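Local structure of exopolygalacturonate lyase (Vibrio vulnificus, 5A29) at residues Ala35-Ile40 with Thr95-Val100; Trp71-Gly76 with His133-Leu138; Arg368-Pro373 with Lys379-Asp384; Glu431-Ala436 with Gln478-Pro483. The protein probably cleaves pectate by metal-dependent beta-elimination, working from the chain end as an exo-acting polysaccharide lyase of family 2. All blocks are in the same frame, centred on the assembly; numbering follows the deposited sequence.

Contact 1: Ala35-Ile40 with Thr95-Val100; sequences AVKTYI and TAMSVV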
loop_
_atom_site.group_PDB
_atom_site.type_symbol
_atom_site.label_atom_id
_atom_site.label_comp_id
_atom_site.label_asym_id
_atom_site.label_seq_id
_atom_site.Cartn_x
_atom_site.Cartn_y
_atom_site.Cartn_z
ATOM N N ALA A 35 23.777 -10.882 -1.643
ATOM C CA ALA A 35 22.701 -11.215 -0.682
ATOM C C ALA A 35 21.348 -11.384 -1.395
ATOM O O ALA A 35 20.572 -12.347 -1.136
ATOM C CB ALA A 35 22.586 -10.163 0.400
ATOM N N VAL A 36 21.041 -10.433 -2.253
ATOM C CA VAL A 36 19.790 -10.496 -3.012
ATOM C C VAL A 36 19.736 -11.691 -3.958
ATOM O O VAL A 36 18.691 -12.379 -4.101
ATOM C CB VAL A 36 19.562 -9.151 -3.761
ATOM C CG1 VAL A 36 18.273 -9.268 -4.570
ATOM C CG2 VAL A 36 19.389 -8.065 -2.658
ATOM N N LYS A 37 20.855 -11.968 -4.630
ATOM C CA LYS A 37 20.880 -13.189 -5.502
ATOM C C LYS A 37 20.659 -14.488 -4.702
ATOM O O LYS A 37 19.871 -15.380 -5.112
ATOM C CB LYS A 37 22.245 -13.266 -6.253
ATOM C CG LYS A 37 22.453 -14.577 -7.046
ATOM C CD LYS A 37 23.843 -14.497 -7.743
ATOM C CE LYS A 37 24.225 -15.686 -8.643
ATOM N NZ LYS A 37 23.589 -16.977 -8.261
ATOM N N THR A 38 21.252 -14.554 -3.499
ATOM C CA THR A 38 21.039 -15.694 -2.631
ATOM C C THR A 38 19.561 -15.826 -2.214
ATOM O O THR A 38 18.974 -16.894 -2.217
ATOM C CB THR A 38 21.914 -15.593 -1.356
ATOM O OG1 THR A 38 23.310 -15.596 -1.734
ATOM C CG2 THR A 38 21.634 -16.754 -0.372
ATOM N N TYR A 39 18.983 -14.712 -1.802
ATOM C CA TYR A 39 17.540 -14.694 -1.478
ATOM C C TYR A 39 16.732 -15.153 -2.659
ATOM O O TYR A 39 15.838 -16.016 -2.515
ATOM C CB TYR A 39 17.191 -13.232 -1.123
ATOM C CG TYR A 39 15.707 -12.959 -1.061
ATOM C CD1 TYR A 39 14.951 -13.476 -0.031
ATOM C CD2 TYR A 39 15.088 -12.167 -2.030
ATOM C CE1 TYR A 39 13.599 -13.177 0.086
ATOM C CE2 TYR A 39 13.687 -11.916 -1.966
ATOM C CZ TYR A 39 12.992 -12.378 -0.854
ATOM O OH TYR A 39 11.640 -12.134 -0.688
ATOM N N ILE A 40 16.979 -14.576 -3.841
ATOM C CA ILE A 40 16.192 -15.007 -5.007
ATOM C C ILE A 40 16.316 -16.513 -5.256
ATOM O O ILE A 40 15.317 -17.206 -5.521
ATOM C CB ILE A 40 16.550 -14.152 -6.245
ATOM C CG1 ILE A 40 16.023 -12.685 -6.072
ATOM C CG2 ILE A 40 16.148 -14.807 -7.578
ATOM C CD1 ILE A 40 16.646 -11.708 -7.102
ATOM N N THR A 95 12.619 -8.479 -11.859
ATOM C CA THR A 95 12.893 -7.606 -13.000
ATOM C C THR A 95 13.995 -6.630 -12.652
ATOM O O THR A 95 14.859 -6.326 -13.510
ATOM C CB THR A 95 11.596 -6.832 -13.504
ATOM O OG1 THR A 95 11.097 -5.954 -12.467
ATOM C CG2 THR A 95 10.531 -7.741 -14.015
ATOM N N ALA A 96 14.029 -6.118 -11.394
ATOM C CA ALA A 96 15.136 -5.246 -11.002
ATOM C C ALA A 96 16.524 -5.968 -11.119
ATOM O O ALA A 96 17.531 -5.343 -11.525
ATOM C CB ALA A 96 14.945 -4.681 -9.568
ATOM N N MET A 97 16.560 -7.231 -10.716
ATOM C CA MET A 97 17.847 -7.988 -10.726
ATOM C C MET A 97 18.320 -8.137 -12.190
ATOM O O MET A 97 19.519 -7.989 -12.491
ATOM C CB MET A 97 17.606 -9.385 -10.174
ATOM C CG MET A 97 18.910 -10.151 -9.992
ATOM S SD MET A 97 19.947 -9.425 -8.670
ATOM C CE MET A 97 20.980 -10.849 -8.298
ATOM N N SER A 98 17.395 -8.359 -13.122
ATOM C CA SER A 98 17.838 -8.418 -14.536
ATOM C C SER A 98 18.348 -7.060 -14.996
ATOM O O SER A 98 19.331 -6.979 -15.784
ATOM C CB SER A 98 16.733 -8.917 -15.498
ATOM O OG SER A 98 16.612 -10.299 -15.403
ATOM N N VAL A 99 17.729 -5.966 -14.556
ATOM C CA VAL A 99 18.229 -4.636 -14.946
ATOM C C VAL A 99 19.658 -4.424 -14.439
ATOM O O VAL A 99 20.564 -3.947 -15.176
ATOM C CB VAL A 99 17.327 -3.482 -14.365
ATOM C CG1 VAL A 99 18.026 -2.123 -14.378
ATOM C CG2 VAL A 99 16.014 -3.428 -15.097
ATOM N N VAL A 100 19.894 -4.739 -13.172
ATOM C CA VAL A 100 21.195 -4.339 -12.608
ATOM C C VAL A 100 22.306 -5.312 -13.004
ATOM O O VAL A 100 23.453 -4.948 -12.990
ATOM C CB VAL A 100 21.213 -4.126 -11.081
ATOM C CG1 VAL A 100 20.208 -3.031 -10.686
ATOM C CG2 VAL A 100 21.013 -5.385 -10.267
#
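Two torsions of Met97 direct it at helix 27-46: CG leaves anti to the backbone N (chi1 -173°), and a bend at chi2 (68°) turns the thioether so that its methyl lands on Lys37. There Met97 CE meets Lys37 CB at 3.4 Å, tighter than ordinary van der Waals contact, with Lys37 CA close behind it. The base of the lysine thus serves as an apolar surface, while its chain, extended as far as CE and bent at the last torsion, leads away to a salt bridge between NZ and Asp41 OD2. Lower on the methionine, Ile40 CD1 lies 4.0 Å from Met97 CB and is equally near CG, the two side chains crossing obliquely. Val36 adds a looser touch, its CG1 4.4 Å from Met97 SD. No other residue of 95-100 reaches across, so the contact illustrates how one long, flexible side chain can span two helical segments whose axes, roughly antiparallel at 138°, stay 11.5 Å apart at closest approach. Tyr106 of helix 105-120 packs on Lys37, Ile40 and Met97 alike. Phe90 and Leu94, earlier on helix 88-101, continue the surface met by Ile40, and Leu525 of helix 521-532 backs Val36.

Contact 2: Trp71-Gly76 with His133-Leu138; sequences WIYPDG and HRFVNL. With MN (manganese (II) ion), chain C.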
loop_
_atom_site.group_PDB
_atom_site.type_symbol
_atom_site.label_atom_id
_atom_site.label_comp_id
_atom_site.label_asym_id
_atom_site.label_seq_id
_atom_site.Cartn_x
_atom_site.Cartn_y
_atom_site.Cartn_z
ATOM N N TRP A 71 -1.755 -22.261 5.421
ATOM C CA TRP A 71 -2.984 -21.852 6.153
ATOM C C TRP A 71 -3.486 -23.085 6.908
ATOM O O TRP A 71 -3.528 -24.170 6.309
ATOM C CB TRP A 71 -4.091 -21.415 5.153
ATOM C CG TRP A 71 -5.224 -20.711 5.870
ATOM C CD1 TRP A 71 -6.380 -21.268 6.308
ATOM C CD2 TRP A 71 -5.258 -19.319 6.274
ATOM N NE1 TRP A 71 -7.143 -20.316 6.987
ATOM C CE2 TRP A 71 -6.485 -19.111 6.957
ATOM C CE3 TRP A 71 -4.369 -18.230 6.110
ATOM C CZ2 TRP A 71 -6.859 -17.876 7.471
ATOM C CZ3 TRP A 71 -4.746 -16.974 6.622
ATOM C CH2 TRP A 71 -5.989 -16.806 7.276
ATOM N N ILE A 72 -3.850 -22.911 8.180
ATOM C CA ILE A 72 -4.465 -23.975 8.960
ATOM C C ILE A 72 -5.949 -23.662 9.159
ATOM O O ILE A 72 -6.294 -22.680 9.824
ATOM C CB ILE A 72 -3.803 -24.098 10.331
ATOM C CG1 ILE A 72 -2.324 -24.477 10.127
ATOM C CG2 ILE A 72 -4.516 -25.185 11.176
ATOM C CD1 ILE A 72 -1.524 -24.341 11.408
ATOM N N TYR A 73 -6.813 -24.500 8.599
ATOM C CA TYR A 73 -8.265 -24.338 8.804
ATOM C C TYR A 73 -8.801 -24.768 10.177
ATOM O O TYR A 73 -8.129 -25.497 10.890
ATOM C CB TYR A 73 -9.024 -25.081 7.721
ATOM C CG TYR A 73 -8.848 -24.424 6.401
ATOM C CD1 TYR A 73 -9.723 -23.413 5.992
ATOM C CD2 TYR A 73 -7.847 -24.828 5.528
ATOM C CE1 TYR A 73 -9.619 -22.848 4.736
ATOM C CE2 TYR A 73 -7.711 -24.238 4.273
ATOM C CZ TYR A 73 -8.592 -23.223 3.914
ATOM O OH TYR A 73 -8.503 -22.637 2.689
ATOM N N PRO A 74 -10.013 -24.297 10.557
ATOM C CA PRO A 74 -10.482 -24.719 11.878
ATOM C C PRO A 74 -10.555 -26.275 12.054
ATOM O O PRO A 74 -10.369 -26.748 13.167
ATOM C CB PRO A 74 -11.864 -24.026 12.003
ATOM C CG PRO A 74 -11.734 -22.790 11.132
ATOM C CD PRO A 74 -10.901 -23.277 9.948
ATOM N N ASP A 75 -10.812 -27.030 10.988
ATOM C CA ASP A 75 -10.962 -28.490 11.106
ATOM C C ASP A 75 -9.582 -29.160 11.115
ATOM O O ASP A 75 -9.471 -30.374 11.252
ATOM C CB ASP A 75 -11.818 -29.070 9.968
ATOM C CG ASP A 75 -11.152 -28.929 8.604
ATOM O OD1 ASP A 75 -10.297 -28.042 8.442
ATOM O OD2 ASP A 75 -11.484 -29.690 7.677
ATOM N N GLY A 76 -8.542 -28.366 10.926
ATOM C CA GLY A 76 -7.178 -28.805 11.118
ATOM C C GLY A 76 -6.524 -29.135 9.797
ATOM O O GLY A 76 -5.320 -29.373 9.749
ATOM N N HIS A 133 -9.018 -12.839 0.361
ATOM C CA HIS A 133 -9.963 -13.940 0.743
ATOM C C HIS A 133 -9.938 -15.010 -0.306
ATOM O O HIS A 133 -10.892 -15.810 -0.398
ATOM C CB HIS A 133 -11.414 -13.418 0.833
ATOM C CG HIS A 133 -11.684 -12.453 1.944
ATOM N ND1 HIS A 133 -11.307 -12.660 3.245
ATOM C CD2 HIS A 133 -12.339 -11.269 1.931
ATOM C CE1 HIS A 133 -11.714 -11.642 4.000
ATOM N NE2 HIS A 133 -12.346 -10.784 3.219
ATOM N N ARG A 134 -8.873 -15.071 -1.130
ATOM C CA ARG A 134 -8.765 -16.179 -2.076
ATOM C C ARG A 134 -7.292 -16.469 -2.423
ATOM O O ARG A 134 -6.542 -15.555 -2.736
ATOM C CB ARG A 134 -9.462 -15.870 -3.422
ATOM C CG ARG A 134 -9.996 -17.137 -4.127
ATOM C CD ARG A 134 -11.270 -17.577 -3.397
ATOM N NE ARG A 134 -11.726 -18.953 -3.666
ATOM C CZ ARG A 134 -12.411 -19.277 -4.741
ATOM N NH1 ARG A 134 -12.618 -18.351 -5.674
ATOM N NH2 ARG A 134 -12.850 -20.525 -4.909
ATOM N N PHE A 135 -6.916 -17.745 -2.522
ATOM C CA PHE A 135 -5.563 -18.066 -2.982
ATOM C C PHE A 135 -5.530 -19.475 -3.596
ATOM O O PHE A 135 -6.527 -20.195 -3.556
ATOM C CB PHE A 135 -4.532 -17.903 -1.828
ATOM C CG PHE A 135 -4.681 -18.896 -0.686
ATOM C CD1 PHE A 135 -4.062 -20.165 -0.743
ATOM C CD2 PHE A 135 -5.387 -18.562 0.459
ATOM C CE1 PHE A 135 -4.146 -21.078 0.319
ATOM C CE2 PHE A 135 -5.501 -19.479 1.527
ATOM C CZ PHE A 135 -4.889 -20.737 1.460
ATOM N N VAL A 136 -4.376 -19.869 -4.125
ATOM C CA VAL A 136 -4.215 -21.194 -4.773
ATOM C C VAL A 136 -3.438 -22.147 -3.826
ATOM O O VAL A 136 -2.447 -21.738 -3.213
ATOM C CB VAL A 136 -3.505 -21.043 -6.104
ATOM C CG1 VAL A 136 -3.396 -22.423 -6.818
ATOM C CG2 VAL A 136 -4.311 -20.116 -7.020
ATOM N N ASN A 137 -3.955 -23.366 -3.607
ATOM C CA ASN A 137 -3.227 -24.414 -2.871
ATOM C C ASN A 137 -1.958 -24.775 -3.672
ATOM O O ASN A 137 -2.044 -25.250 -4.820
ATOM C CB ASN A 137 -4.118 -25.680 -2.668
ATOM C CG ASN A 137 -3.516 -26.664 -1.662
ATOM O OD1 ASN A 137 -2.345 -27.049 -1.779
ATOM N ND2 ASN A 137 -4.277 -27.008 -0.634
ATOM N N LEU A 138 -0.757 -24.507 -3.110
ATOM C CA LEU A 138 0.486 -24.690 -3.920
ATOM C C LEU A 138 0.729 -26.200 -4.309
ATOM O O LEU A 138 1.291 -26.528 -5.383
ATOM C CB LEU A 138 1.721 -24.174 -3.109
ATOM C CG LEU A 138 3.058 -24.134 -3.877
ATOM C CD1 LEU A 138 3.154 -23.035 -4.920
ATOM C CD2 LEU A 138 4.218 -23.951 -2.887
HETATM MN MN MN C . -12.914 -8.796 3.695
HETATM O O HOH W 1 -11.046 -8.640 4.959
#
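His133 NE2 binds the manganese ion at 2.1 Å, and Glu154 and His196 are further protein ligands. Water 1 is also in the coordination sphere, 2.3 Å from the metal. On the far side of the same imidazole, ND1 is hydrogen-bonded to the carbonyl of His550, a second-shell bond that, together with the metal at NE2, would restrain the ring's rotation. Two residues on, the chain enters strand 135-137 and the character of the contact changes. Phe135 takes chi1 67°, with CG wedged between the backbone N and the carbonyl carbon, and the ring reaches past the intervening strand 78-82 toward strand 70-72. Its CZ packs 3.8 Å from Trp71 CB, and Tyr73 OH lies obliquely near the same CZ at 4.3 Å. Trp71 and Tyr73 also pack together: Trp71 CD1 sits 3.7 Å above the Tyr73 ring plane, over its centre. The indole NE1 is spoken for by the carbonyl of Glu552. The arrangement is an apolar contact between next-but-one strands of an antiparallel sheet, and no hydrogen bond crosses it. Its chemistry implies a division of labour, with coordination confined to the His133 end and apolar packing of the Phe135 ring against Trp71 joining the strands beside it.

Contact 3: Arg368-Pro373 with Lys379-Asp384; sequences RLAYNP and KPIFSD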
loop_
_atom_site.group_PDB
_atom_site.type_symbol
_atom_site.label_atom_id
_atom_site.label_comp_id
_atom_site.label_asym_id
_atom_site.label_seq_id
_atom_site.Cartn_x
_atom_site.Cartn_y
_atom_site.Cartn_z
ATOM N N ARG A 368 0.722 21.276 7.840
ATOM C CA ARG A 368 0.596 22.526 8.590
ATOM C C ARG A 368 -0.258 22.335 9.829
ATOM O O ARG A 368 -0.049 23.021 10.807
ATOM C CB ARG A 368 -0.066 23.648 7.717
ATOM C CG ARG A 368 0.835 24.051 6.559
ATOM C CD ARG A 368 0.186 25.207 5.721
ATOM N NE ARG A 368 1.179 25.736 4.770
ATOM C CZ ARG A 368 0.992 26.849 4.051
ATOM N NH1 ARG A 368 -0.137 27.565 4.180
ATOM N NH2 ARG A 368 1.958 27.309 3.267
ATOM N N LEU A 369 -1.194 21.413 9.784
ATOM C CA LEU A 369 -2.125 21.174 10.922
ATOM C C LEU A 369 -1.581 20.103 11.890
ATOM O O LEU A 369 -1.816 20.189 13.077
ATOM C CB LEU A 369 -3.464 20.617 10.370
ATOM C CG LEU A 369 -4.209 21.595 9.444
ATOM C CD1 LEU A 369 -5.519 20.891 9.048
ATOM C CD2 LEU A 369 -4.472 22.856 10.253
ATOM N N ALA A 370 -0.894 19.090 11.374
ATOM C CA ALA A 370 -0.618 17.858 12.155
ATOM C C ALA A 370 0.841 17.742 12.587
ATOM O O ALA A 370 1.141 17.011 13.539
ATOM C CB ALA A 370 -0.964 16.631 11.332
ATOM N N TYR A 371 1.766 18.451 11.927
ATOM C CA TYR A 371 3.185 18.140 12.176
ATOM C C TYR A 371 3.719 18.963 13.311
ATOM O O TYR A 371 3.419 20.148 13.421
ATOM C CB TYR A 371 4.055 18.435 10.914
ATOM C CG TYR A 371 5.491 17.966 11.022
ATOM C CD1 TYR A 371 5.795 16.576 11.055
ATOM C CD2 TYR A 371 6.548 18.868 10.991
ATOM C CE1 TYR A 371 7.113 16.138 11.135
ATOM C CE2 TYR A 371 7.853 18.431 11.108
ATOM C CZ TYR A 371 8.110 17.041 11.136
ATOM O OH TYR A 371 9.386 16.538 11.174
ATOM N N ASN A 372 4.534 18.347 14.178
ATOM C CA ASN A 372 5.214 19.109 15.228
ATOM C C ASN A 372 6.718 19.143 14.956
ATOM O O ASN A 372 7.426 18.145 15.180
ATOM C CB ASN A 372 5.012 18.402 16.576
ATOM C CG ASN A 372 5.546 19.212 17.751
ATOM O OD1 ASN A 372 6.338 20.148 17.592
ATOM N ND2 ASN A 372 5.104 18.833 18.972
ATOM N N PRO A 373 7.230 20.292 14.531
ATOM C CA PRO A 373 8.631 20.330 14.098
ATOM C C PRO A 373 9.600 20.269 15.282
ATOM O O PRO A 373 10.755 20.051 15.086
ATOM C CB PRO A 373 8.746 21.666 13.332
ATOM C CG PRO A 373 7.628 22.509 13.832
ATOM C CD PRO A 373 6.503 21.546 14.241
ATOM N N LYS A 379 0.455 14.792 14.997
ATOM C CA LYS A 379 -0.712 14.793 15.933
ATOM C C LYS A 379 -1.928 14.075 15.347
ATOM O O LYS A 379 -2.154 14.166 14.124
ATOM C CB LYS A 379 -1.107 16.257 16.197
ATOM C CG LYS A 379 -0.001 16.996 16.926
ATOM C CD LYS A 379 -0.403 18.444 17.139
ATOM C CE LYS A 379 -0.088 19.256 15.887
ATOM N NZ LYS A 379 0.352 20.640 16.238
ATOM N N PRO A 380 -2.784 13.446 16.220
ATOM C CA PRO A 380 -4.042 12.844 15.756
ATOM C C PRO A 380 -5.132 13.939 15.634
ATOM O O PRO A 380 -5.644 14.471 16.648
ATOM C CB PRO A 380 -4.407 11.836 16.885
ATOM C CG PRO A 380 -3.835 12.488 18.131
ATOM C CD PRO A 380 -2.550 13.190 17.671
ATOM N N ILE A 381 -5.541 14.220 14.393
ATOM C CA ILE A 381 -6.363 15.370 14.174
ATOM C C ILE A 381 -7.556 15.049 13.275
ATOM O O ILE A 381 -7.563 14.032 12.544
ATOM C CB ILE A 381 -5.542 16.531 13.488
ATOM C CG1 ILE A 381 -4.974 16.099 12.090
ATOM C CG2 ILE A 381 -4.514 17.141 14.433
ATOM C CD1 ILE A 381 -4.742 17.323 11.180
ATOM N N PHE A 382 -8.556 15.928 13.349
ATOM C CA PHE A 382 -9.591 15.985 12.275
ATOM C C PHE A 382 -9.166 17.011 11.209
ATOM O O PHE A 382 -8.208 17.776 11.433
ATOM C CB PHE A 382 -10.953 16.441 12.894
ATOM C CG PHE A 382 -11.601 15.381 13.772
ATOM C CD1 PHE A 382 -11.241 15.274 15.125
ATOM C CD2 PHE A 382 -12.576 14.519 13.278
ATOM C CE1 PHE A 382 -11.844 14.304 15.951
ATOM C CE2 PHE A 382 -13.154 13.529 14.105
ATOM C CZ PHE A 382 -12.752 13.425 15.453
ATOM N N SER A 383 -9.839 16.983 10.015
ATOM C CA SER A 383 -9.390 17.761 8.865
ATOM C C SER A 383 -9.539 19.275 9.098
ATOM O O SER A 383 -8.974 20.061 8.374
ATOM C CB SER A 383 -10.191 17.335 7.619
ATOM O OG SER A 383 -11.569 17.626 7.953
ATOM N N ASP A 384 -10.291 19.705 10.124
ATOM C CA ASP A 384 -10.309 21.150 10.499
ATOM C C ASP A 384 -9.163 21.516 11.456
ATOM O O ASP A 384 -8.991 22.693 11.795
ATOM C CB ASP A 384 -11.613 21.499 11.209
ATOM C CG ASP A 384 -11.681 20.902 12.625
ATOM O OD1 ASP A 384 -10.976 19.925 12.891
ATOM O OD2 ASP A 384 -12.452 21.385 13.477
HETATM O O HOH W 2 1.124 21.720 13.839
#
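This is a helix-to-hairpin junction: where helix 353-370 ends, the chain makes a short antiparallel hairpin, and the returning arm packs back against the last helical turn. One backbone hydrogen bond joins the two arms at this point. Lys379 N donates to Ala370 O at 2.7 Å, nearly straight (172°). The lysine side chain then folds over the helix end. Its bend at chi3 (-84°) lays CE against Leu369 O at 3.4 Å and carries the ammonium to water 2, which accepts from Lys379 NZ at 2.7 Å. That water lies 2.8 Å from Tyr371 O, while its bond to Leu369 O is weak at best. A positive charge beside carbonyls at a helix C-terminus would be expected to be electrostatically favourable. Further along, Ile381 supplies the apolar part: its CD1 meets Leu369 CB at 3.6 Å and also rests on the Ala370 methyl. Leu369 reaches across to the same arm, where CD1 touches Ser383 O, likewise at 3.6 Å. Beyond the junction, Ile381 and Ser383 form backbone hydrogen bonds with Leu327 and Asn325, respectively. Tyr371, leading the other way, packs on Met439 of helix 430-442 and hydrogen-bonds Asn438 through its hydroxyl, so the junction lies between helix 430-442 and the loop carrying Asn325 and Leu327.

Contact 4: Glu431-Ala436 with Gln478-Pro483; sequences ELWQLA and QITQQP. With EDO (1,2-ethanediol), chain F.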
loop_
_atom_site.group_PDB
_atom_site.type_symbol
_atom_site.label_atom_id
_atom_site.label_comp_id
_atom_site.label_asym_id
_atom_site.label_seq_id
_atom_site.Cartn_x
_atom_site.Cartn_y
_atom_site.Cartn_z
ATOM N N GLU A 431 8.910 24.864 1.287
ATOM C CA GLU A 431 8.291 24.421 2.527
ATOM C C GLU A 431 8.380 22.870 2.584
ATOM O O GLU A 431 8.580 22.304 3.702
ATOM C CB GLU A 431 6.807 24.861 2.544
ATOM C CG GLU A 431 6.002 24.388 3.772
ATOM C CD GLU A 431 4.625 25.072 3.869
ATOM O OE1 GLU A 431 4.242 25.813 2.907
ATOM O OE2 GLU A 431 3.907 24.820 4.891
ATOM N N LEU A 432 8.261 22.198 1.417
ATOM C CA LEU A 432 8.557 20.742 1.387
ATOM C C LEU A 432 9.982 20.516 1.819
ATOM O O LEU A 432 10.286 19.544 2.554
ATOM C CB LEU A 432 8.384 20.169 -0.017
ATOM C CG LEU A 432 6.936 20.036 -0.572
ATOM C CD1 LEU A 432 6.948 19.547 -2.016
ATOM C CD2 LEU A 432 6.064 19.162 0.327
ATOM N N TRP A 433 10.930 21.310 1.269
ATOM C CA TRP A 433 12.314 21.133 1.674
ATOM C C TRP A 433 12.475 21.275 3.211
ATOM O O TRP A 433 13.150 20.449 3.851
ATOM C CB TRP A 433 13.303 22.117 0.926
ATOM C CG TRP A 433 14.728 21.821 1.357
ATOM C CD1 TRP A 433 15.470 22.414 2.347
ATOM C CD2 TRP A 433 15.536 20.794 0.803
ATOM N NE1 TRP A 433 16.707 21.797 2.430
ATOM C CE2 TRP A 433 16.776 20.822 1.472
ATOM C CE3 TRP A 433 15.342 19.881 -0.266
ATOM C CZ2 TRP A 433 17.843 19.890 1.181
ATOM C CZ3 TRP A 433 16.428 18.958 -0.572
ATOM C CH2 TRP A 433 17.623 18.989 0.148
ATOM N N GLN A 434 11.885 22.312 3.830
ATOM C CA GLN A 434 12.023 22.506 5.261
ATOM C C GLN A 434 11.410 21.300 6.042
ATOM O O GLN A 434 11.966 20.877 7.070
ATOM C CB GLN A 434 11.262 23.760 5.719
ATOM C CG GLN A 434 11.990 25.050 5.272
ATOM C CD GLN A 434 13.350 25.121 5.943
ATOM O OE1 GLN A 434 13.399 25.045 7.144
ATOM N NE2 GLN A 434 14.452 25.127 5.169
ATOM N N LEU A 435 10.341 20.757 5.531
ATOM C CA LEU A 435 9.681 19.616 6.215
ATOM C C LEU A 435 10.647 18.395 6.102
ATOM O O LEU A 435 10.880 17.668 7.091
ATOM C CB LEU A 435 8.379 19.348 5.480
ATOM C CG LEU A 435 7.524 18.266 6.078
ATOM C CD1 LEU A 435 7.281 18.612 7.536
ATOM C CD2 LEU A 435 6.204 18.132 5.307
ATOM N N ALA A 436 11.217 18.174 4.905
ATOM C CA ALA A 436 12.102 17.005 4.727
ATOM C C ALA A 436 13.346 17.163 5.617
ATOM O O ALA A 436 13.826 16.172 6.216
ATOM C CB ALA A 436 12.519 16.844 3.256
ATOM N N GLN A 478 18.865 12.066 -6.436
ATOM C CA GLN A 478 18.360 12.495 -7.754
ATOM C C GLN A 478 18.076 13.993 -7.726
ATOM O O GLN A 478 18.353 14.711 -8.716
ATOM C CB GLN A 478 17.127 11.747 -8.182
ATOM C CG GLN A 478 17.395 10.301 -8.558
ATOM C CD GLN A 478 16.115 9.642 -9.027
ATOM O OE1 GLN A 478 15.652 8.676 -8.436
ATOM N NE2 GLN A 478 15.485 10.225 -10.050
ATOM N N ILE A 479 17.574 14.462 -6.573
ATOM C CA ILE A 479 17.305 15.905 -6.395
ATOM C C ILE A 479 18.565 16.781 -6.445
ATOM O O ILE A 479 18.600 17.833 -7.140
ATOM C CB ILE A 479 16.506 16.172 -5.092
ATOM C CG1 ILE A 479 15.130 15.535 -5.238
ATOM C CG2 ILE A 479 16.446 17.686 -4.803
ATOM C CD1 ILE A 479 14.349 15.468 -3.900
ATOM N N THR A 480 19.544 16.449 -5.616
ATOM C CA THR A 480 20.612 17.372 -5.275
ATOM C C THR A 480 21.874 17.028 -6.105
ATOM O O THR A 480 22.788 17.817 -6.176
ATOM C CB THR A 480 21.007 17.238 -3.804
ATOM O OG1 THR A 480 21.545 15.922 -3.560
ATOM C CG2 THR A 480 19.816 17.553 -2.848
ATOM N N GLN A 481 21.927 15.822 -6.657
ATOM C CA GLN A 481 23.189 15.283 -7.236
ATOM C C GLN A 481 24.400 15.264 -6.253
ATOM O O GLN A 481 25.551 15.231 -6.713
ATOM C CB GLN A 481 23.535 16.004 -8.574
ATOM C CG GLN A 481 22.432 15.865 -9.620
ATOM C CD GLN A 481 22.320 14.458 -10.144
ATOM O OE1 GLN A 481 21.363 13.722 -9.851
ATOM N NE2 GLN A 481 23.311 14.049 -10.872
ATOM N N GLN A 482 24.177 15.297 -4.932
ATOM C CA GLN A 482 25.259 15.296 -3.987
ATOM C C GLN A 482 25.696 13.860 -3.643
ATOM O O GLN A 482 24.905 13.099 -3.127
ATOM C CB GLN A 482 24.894 16.039 -2.699
ATOM C CG GLN A 482 24.640 17.547 -2.937
ATOM C CD GLN A 482 25.913 18.274 -3.350
ATOM O OE1 GLN A 482 25.836 19.241 -4.073
ATOM N NE2 GLN A 482 27.095 17.791 -2.902
ATOM N N PRO A 483 26.924 13.485 -4.018
ATOM C CA PRO A 483 27.395 12.117 -3.726
ATOM C C PRO A 483 27.413 11.746 -2.249
ATOM O O PRO A 483 27.421 10.564 -1.923
ATOM C CB PRO A 483 28.841 12.102 -4.322
ATOM C CG PRO A 483 29.290 13.542 -4.207
ATOM C CD PRO A 483 28.025 14.353 -4.526
HETATM C C1 EDO F . 13.827 5.815 -4.705
HETATM O O1 EDO F . 12.555 6.315 -4.313
HETATM C C2 EDO F . 13.775 5.536 -6.207
HETATM O O2 EDO F . 13.717 6.801 -6.882
#
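Trp433 meets Thr480 through the far corner of its indole, with CH2 placed 4.0 Å from the methyl CG2 of Thr480. The tryptophan reaches this far because CG stands anti to the backbone N (chi1 -177°), projecting the bicycle away from its own helix. The two side chains meet at about a right angle. Beside them Ile479 CG2 gives a looser contact, 4.4 Å from Trp433 CZ3. At Thr480, chi1 of 64° tucks OG1 back over the main chain and leaves CG2 facing the indole. The hydroxyl oxygen accepts from Gln482 N at 3.0 Å (161°), forming an ST turn as helix 467-480 ends and Gln481 adopts positive phi; OG1 is also hydrogen-bonded to Leu476 O. At the indole's other end, NE1 is held by the carbonyl of Gly449, while Tyr424 of helix 417-426 touches both Trp433 and Ile479.

Overall arrangement
Contacts 3 and 4 adjoin directly. Arg368 NH2 makes a salt bridge with Glu431 OE1 at 2.8 Å, and Tyr371 CD2 packs on Leu435 CD1 at 3.5 Å, joining the end of helix 353-370 and the residue just after it to helix 430-442. Contacts 1 and 2 interleave along the chain yet do not touch, their nearest atoms about 13 Å apart. Contact 2 includes the metal ligand His133, and the Trp71 side chain is about 10 Å from that of Glu154, another manganese ligand. Contacts 3 and 4 lie across the chain's centre from it, their centres 42 and 46 Å away. Contact 3 approaches a bound tartaric acid, about 9 Å from the Ser383 side chain; contact 1 is remote from the annotated sites.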